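Local coordinates for periplasmic aliphatic sulphonates-binding protein (Escherichia coli, PDB 2X26), which probably serves as the periplasmic solute-binding protein that delivers aliphatic sulfonates to an ABC-type transport system, at residues E26-E31 with L206-E211; T264-Y269 with P275-I280. All coordinates share one frame; numbering follows the deposited sequence.

Contact 1 (E26-E31 with L206-E211)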
loop_
_atom_site.group_PDB
_atom_site.type_symbol
_atom_site.label_atom_id
_atom_site.label_comp_id
_atom_site.label_asym_id
_atom_site.label_seq_id
_atom_site.Cartn_x
_atom_site.Cartn_y
_atom_site.Cartn_z
ATOM N N GLU A 26 -10.050 -18.716 3.418
ATOM C CA GLU A 26 -11.120 -19.516 3.992
ATOM C C GLU A 26 -10.811 -21.000 3.814
ATOM O O GLU A 26 -11.038 -21.784 4.735
ATOM C CB GLU A 26 -12.466 -19.130 3.383
ATOM C CG GLU A 26 -12.985 -17.729 3.783
ATOM C CD GLU A 26 -12.453 -16.606 2.939
ATOM O OE1 GLU A 26 -11.590 -16.829 2.071
ATOM O OE2 GLU A 26 -12.919 -15.465 3.143
ATOM N N LYS A 27 -10.288 -21.369 2.650
ATOM C CA LYS A 27 -9.986 -22.755 2.374
ATOM C C LYS A 27 -8.715 -23.195 3.099
ATOM O O LYS A 27 -8.661 -24.320 3.613
ATOM C CB LYS A 27 -9.838 -22.960 0.875
ATOM C CG LYS A 27 -11.136 -22.798 0.117
ATOM C CD LYS A 27 -10.938 -23.134 -1.359
ATOM C CE LYS A 27 -10.231 -22.031 -2.141
ATOM N NZ LYS A 27 -9.454 -22.509 -3.353
ATOM N N ARG A 28 -7.690 -22.301 3.182
ATOM C CA ARG A 28 -6.441 -22.723 3.841
ATOM C C ARG A 28 -6.481 -22.821 5.339
ATOM O O ARG A 28 -5.783 -23.653 5.915
ATOM C CB ARG A 28 -5.276 -21.850 3.479
ATOM C CG ARG A 28 -4.948 -22.041 2.089
ATOM C CD ARG A 28 -3.736 -21.301 1.732
ATOM N NE ARG A 28 -3.607 -21.436 0.307
ATOM C CZ ARG A 28 -2.572 -20.994 -0.372
ATOM N NH1 ARG A 28 -1.593 -20.376 0.276
ATOM N NH2 ARG A 28 -2.536 -21.174 -1.684
ATOM N N TYR A 29 -7.287 -21.973 5.957
ATOM C CA TYR A 29 -7.434 -21.890 7.383
ATOM C C TYR A 29 -8.957 -22.111 7.770
ATOM O O TYR A 29 -9.635 -21.178 8.192
ATOM C CB TYR A 29 -6.921 -20.535 7.844
ATOM C CG TYR A 29 -5.488 -20.301 7.422
ATOM C CD1 TYR A 29 -4.434 -20.900 8.124
ATOM C CD2 TYR A 29 -5.174 -19.492 6.324
ATOM C CE1 TYR A 29 -3.083 -20.698 7.722
ATOM C CE2 TYR A 29 -3.826 -19.301 5.917
ATOM C CZ TYR A 29 -2.794 -19.889 6.649
ATOM O OH TYR A 29 -1.454 -19.723 6.295
ATOM N N PRO A 30 -9.462 -23.337 7.611
ATOM C CA PRO A 30 -10.900 -23.564 7.864
ATOM C C PRO A 30 -11.293 -23.383 9.327
ATOM O O PRO A 30 -12.472 -23.337 9.661
ATOM C CB PRO A 30 -11.113 -25.027 7.448
ATOM C CG PRO A 30 -9.753 -25.645 7.351
ATOM C CD PRO A 30 -8.790 -24.537 7.067
ATOM N N GLU A 31 -10.301 -23.257 10.191
ATOM C CA GLU A 31 -10.510 -23.150 11.602
ATOM C C GLU A 31 -10.472 -21.722 12.108
ATOM O O GLU A 31 -10.651 -21.472 13.304
ATOM C CB GLU A 31 -9.412 -23.959 12.265
ATOM C CG GLU A 31 -9.579 -24.186 13.673
ATOM C CD GLU A 31 -9.061 -25.544 14.083
ATOM O OE1 GLU A 31 -8.400 -26.253 13.252
ATOM O OE2 GLU A 31 -9.337 -25.879 15.240
ATOM N N LEU A 206 0.458 -13.942 4.488
ATOM C CA LEU A 206 1.145 -13.076 3.525
ATOM C C LEU A 206 1.587 -13.875 2.295
ATOM O O LEU A 206 1.429 -13.396 1.162
ATOM C CB LEU A 206 2.332 -12.357 4.178
ATOM C CG LEU A 206 1.941 -11.405 5.337
ATOM C CD1 LEU A 206 3.171 -10.808 5.989
ATOM C CD2 LEU A 206 1.015 -10.324 4.890
ATOM N N ALA A 207 2.041 -15.090 2.509
ATOM C CA ALA A 207 2.487 -15.932 1.408
ATOM C C ALA A 207 1.314 -16.231 0.485
ATOM O O ALA A 207 1.480 -16.217 -0.758
ATOM C CB ALA A 207 3.094 -17.229 1.970
ATOM N N THR A 208 0.117 -16.418 1.086
ATOM C CA THR A 208 -1.130 -16.592 0.350
ATOM C C THR A 208 -1.475 -15.352 -0.488
ATOM O O THR A 208 -1.875 -15.486 -1.631
ATOM C CB THR A 208 -2.297 -16.892 1.292
ATOM O OG1 THR A 208 -2.026 -18.094 2.010
ATOM C CG2 THR A 208 -3.554 -17.154 0.497
ATOM N N PHE A 209 -1.322 -14.144 0.065
ATOM C CA PHE A 209 -1.582 -12.926 -0.745
ATOM C C PHE A 209 -0.611 -12.838 -1.909
ATOM O O PHE A 209 -0.958 -12.365 -2.988
ATOM C CB PHE A 209 -1.436 -11.638 0.063
ATOM C CG PHE A 209 -2.393 -11.527 1.226
ATOM C CD1 PHE A 209 -3.668 -12.060 1.172
ATOM C CD2 PHE A 209 -2.014 -10.795 2.354
ATOM C CE1 PHE A 209 -4.554 -11.916 2.271
ATOM C CE2 PHE A 209 -2.885 -10.586 3.434
ATOM C CZ PHE A 209 -4.145 -11.176 3.411
ATOM N N SER A 210 0.626 -13.236 -1.675
ATOM C CA SER A 210 1.614 -13.184 -2.792
ATOM C C SER A 210 1.238 -14.209 -3.899
ATOM O O SER A 210 1.377 -13.895 -5.096
ATOM C CB SER A 210 3.044 -13.390 -2.251
ATOM O OG SER A 210 3.963 -13.323 -3.335
ATOM N N GLU A 211 0.792 -15.406 -3.526
ATOM C CA GLU A 211 0.290 -16.400 -4.510
ATOM C C GLU A 211 -0.917 -15.838 -5.272
ATOM O O GLU A 211 -1.084 -16.047 -6.479
ATOM C CB GLU A 211 -0.157 -17.696 -3.841
ATOM C CG GLU A 211 0.938 -18.516 -3.233
ATOM C CD GLU A 211 0.372 -19.735 -2.519
ATOM O OE1 GLU A 211 -0.432 -20.484 -3.135
ATOM O OE2 GLU A 211 0.687 -19.926 -1.328
#
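Arg28 reaches across from the last turn of helix 24-28 and takes hold of Glu211 end-on, one terminal nitrogen to each carboxylate oxygen. Arg28 NH2 donates to Glu211 OE1 at 2.6 Å in an almost straight bond (173°), and Arg28 NH1 to Glu211 OE2 at 2.8 Å. Both oxygens lie close to the guanidinium plane, yet each is met from above the carboxylate plane, because the two flat groups are turned 37° against each other. The arginine chain runs extended from CG to NE, which carries the charge over to helix 199-218. The pairing thus joins two helices of the lobe built on the sheet that contains strand 4-9, in a two-lobed fold characteristic of periplasmic binding proteins. Thr208 covers one guanidinium face, its CG2 3.7 Å from the plane and displaced toward the rim. The hydroxyl OG1 of Thr208 accepts only a weak, strongly bent bond from Arg28 NH1 (2.9 Å, 116°); its stronger partner is the carbonyl of Gly204, one turn back in its own helix. An alanine at Thr208 is likely to cost the guanidinium its methyl support on that face and the Gly204 carbonyl its hydroxyl partner. Tyr29 brings a ring edge toward the same hydroxyl, CE2 standing 4.5 Å from Thr208 OG1, while Phe201 packs edge-to-face with that ring.

Contact 2 (T264-Y269 with P275-I280)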
loop_
_atom_site.group_PDB
_atom_site.type_symbol
_atom_site.label_atom_id
_atom_site.label_comp_id
_atom_site.label_asym_id
_atom_site.label_seq_id
_atom_site.Cartn_x
_atom_site.Cartn_y
_atom_site.Cartn_z
ATOM N N THR A 264 11.759 8.796 4.162
ATOM C CA THR A 264 10.459 9.423 3.896
ATOM C C THR A 264 9.840 9.999 5.185
ATOM O O THR A 264 9.238 11.096 5.196
ATOM C CB THR A 264 9.483 8.421 3.246
ATOM O OG1 THR A 264 10.096 7.920 2.036
ATOM C CG2 THR A 264 8.142 9.120 2.901
ATOM N N ALA A 265 9.968 9.253 6.280
ATOM C CA ALA A 265 9.469 9.771 7.565
ATOM C C ALA A 265 10.187 11.065 7.916
ATOM O O ALA A 265 9.543 12.043 8.317
ATOM C CB ALA A 265 9.609 8.763 8.676
ATOM N N ASP A 266 11.503 11.093 7.701
ATOM C CA ASP A 266 12.252 12.334 7.947
ATOM C C ASP A 266 11.779 13.475 7.062
ATOM O O ASP A 266 11.537 14.580 7.568
ATOM C CB ASP A 266 13.755 12.145 7.796
ATOM C CG ASP A 266 14.326 11.098 8.751
ATOM O OD1 ASP A 266 13.680 10.739 9.760
ATOM O OD2 ASP A 266 15.442 10.624 8.460
ATOM N N LEU A 267 11.605 13.207 5.766
ATOM C CA LEU A 267 11.097 14.209 4.826
ATOM C C LEU A 267 9.744 14.781 5.277
ATOM O O LEU A 267 9.529 16.008 5.275
ATOM C CB LEU A 267 10.931 13.598 3.426
ATOM C CG LEU A 267 10.516 14.556 2.291
ATOM C CD1 LEU A 267 11.572 15.674 2.143
ATOM C CD2 LEU A 267 10.248 13.831 0.936
ATOM N N PHE A 268 8.829 13.894 5.663
ATOM C CA PHE A 268 7.526 14.325 6.141
ATOM C C PHE A 268 7.601 15.147 7.432
ATOM O O PHE A 268 6.952 16.194 7.523
ATOM C CB PHE A 268 6.518 13.170 6.215
ATOM C CG PHE A 268 5.815 12.916 4.903
ATOM C CD1 PHE A 268 6.545 12.688 3.739
ATOM C CD2 PHE A 268 4.411 12.896 4.823
ATOM C CE1 PHE A 268 5.876 12.465 2.504
ATOM C CE2 PHE A 268 3.775 12.686 3.618
ATOM C CZ PHE A 268 4.498 12.456 2.464
ATOM N N TYR A 269 8.442 14.734 8.387
ATOM C CA TYR A 269 8.629 15.528 9.608
ATOM C C TYR A 269 9.248 16.897 9.279
ATOM O O TYR A 269 8.869 17.929 9.878
ATOM C CB TYR A 269 9.539 14.794 10.586
ATOM C CG TYR A 269 10.009 15.630 11.772
ATOM C CD1 TYR A 269 9.110 16.031 12.761
ATOM C CD2 TYR A 269 11.365 15.975 11.927
ATOM C CE1 TYR A 269 9.530 16.770 13.866
ATOM C CE2 TYR A 269 11.796 16.720 13.028
ATOM C CZ TYR A 269 10.870 17.110 13.992
ATOM O OH TYR A 269 11.283 17.838 15.084
ATOM N N PRO A 275 3.967 15.456 13.172
ATOM C CA PRO A 275 4.464 16.284 14.257
ATOM C C PRO A 275 5.752 15.769 14.905
ATOM O O PRO A 275 6.369 16.494 15.707
ATOM C CB PRO A 275 3.314 16.223 15.293
ATOM C CG PRO A 275 2.654 14.931 15.064
ATOM C CD PRO A 275 2.781 14.658 13.585
ATOM N N LYS A 276 6.125 14.524 14.604
ATOM C CA LYS A 276 7.237 13.844 15.291
ATOM C C LYS A 276 8.127 13.103 14.319
ATOM O O LYS A 276 7.675 12.620 13.286
ATOM C CB LYS A 276 6.723 12.835 16.352
ATOM C CG LYS A 276 6.234 13.479 17.661
ATOM C CD LYS A 276 6.139 12.476 18.852
ATOM C CE LYS A 276 5.202 13.011 19.951
ATOM N NZ LYS A 276 5.763 14.156 20.717
ATOM N N LYS A 277 9.406 13.014 14.657
ATOM C CA LYS A 277 10.302 12.095 13.972
ATOM C C LYS A 277 9.885 10.708 14.455
ATOM O O LYS A 277 9.408 10.560 15.581
ATOM C CB LYS A 277 11.768 12.435 14.303
ATOM C CG LYS A 277 12.734 12.217 13.142
ATOM C CD LYS A 277 14.164 12.481 13.559
ATOM C CE LYS A 277 15.168 12.077 12.457
ATOM N NZ LYS A 277 15.221 10.596 12.142
ATOM N N VAL A 278 9.947 9.707 13.604
ATOM C CA VAL A 278 9.571 8.357 14.041
ATOM C C VAL A 278 10.837 7.482 13.985
ATOM O O VAL A 278 11.723 7.740 13.186
ATOM C CB VAL A 278 8.443 7.748 13.143
ATOM C CG1 VAL A 278 7.978 6.338 13.642
ATOM C CG2 VAL A 278 7.265 8.681 13.080
ATOM N N ASP A 279 10.914 6.458 14.817
ATOM C CA ASP A 279 11.985 5.484 14.697
ATOM C C ASP A 279 11.428 4.304 13.883
ATOM O O ASP A 279 10.890 3.358 14.464
ATOM C CB ASP A 279 12.398 4.999 16.097
ATOM C CG ASP A 279 13.588 4.036 16.064
ATOM O OD1 ASP A 279 14.057 3.682 14.954
ATOM O OD2 ASP A 279 14.067 3.643 17.154
ATOM N N ILE A 280 11.529 4.345 12.551
ATOM C CA ILE A 280 10.866 3.315 11.747
ATOM C C ILE A 280 11.339 1.900 12.105
ATOM O O ILE A 280 10.524 0.966 12.139
ATOM C CB ILE A 280 11.067 3.540 10.202
ATOM C CG1 ILE A 280 10.379 4.847 9.781
ATOM C CG2 ILE A 280 10.620 2.268 9.335
ATOM C CD1 ILE A 280 8.881 4.798 10.016
HETATM O O HOH W 1 8.319 11.266 11.063
#
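The ring of Tyr269 meets the backbone of 275-280 in two ways: one face carries the amide N of Lys277, 3.6 Å above the plane and displaced toward the rim, while the carbonyl O of Pro275 lies at the edge, 3.7 Å from CE1 of Tyr269. In this two-lobed periplasmic binding protein, the irregular chain after helix 255-270 turns back antiparallel along the helix's last turns. CG of Tyr269 stands anti to the backbone N (chi1 169°), swinging the ring out over the returning peptides. Lys277 passes the ring at about a right angle and then bends at its last torsion, bringing NZ to 2.8 Å from Asp266 OD1 in a salt bridge, the ammonium nitrogen coming from above the carboxylate plane. The same OD1 also accepts from Gln262 NE2, so two donors share this oxygen; Gln262 also bonds to the backbone of Val278 and Ile280. Deeper in, CB of Ala265 touches CG1 of Ile280 at 4.1 Å. Between helix and loop a water donates to two carbonyls, its oxygen 3.1 Å from Ala265 O and 2.7 Å from Lys276 O.

How the contacts relate
Followed from the N terminus, the chain passes through helix 24-28 early, then runs through both mixed sheets before helix 199-218 returns to it, so that contact 1 closes a loop of 174 intervening residues. Contact 2 opens later, in the last turns of helix 255-270, and closes when the chain folds back after five residues. The two stand in series, neither nested nor crossed. Contact 1 joins helices 24-28 and 199-218 in the lobe with strand 4-9; contact 2 fastens the following chain to helix 255-270, whose neighbours 62-69 and 115-126 follow strands of different sheets, 56-59 and 107-110. The contact centres lie 34 Å apart, on opposite sides of the chain's centre.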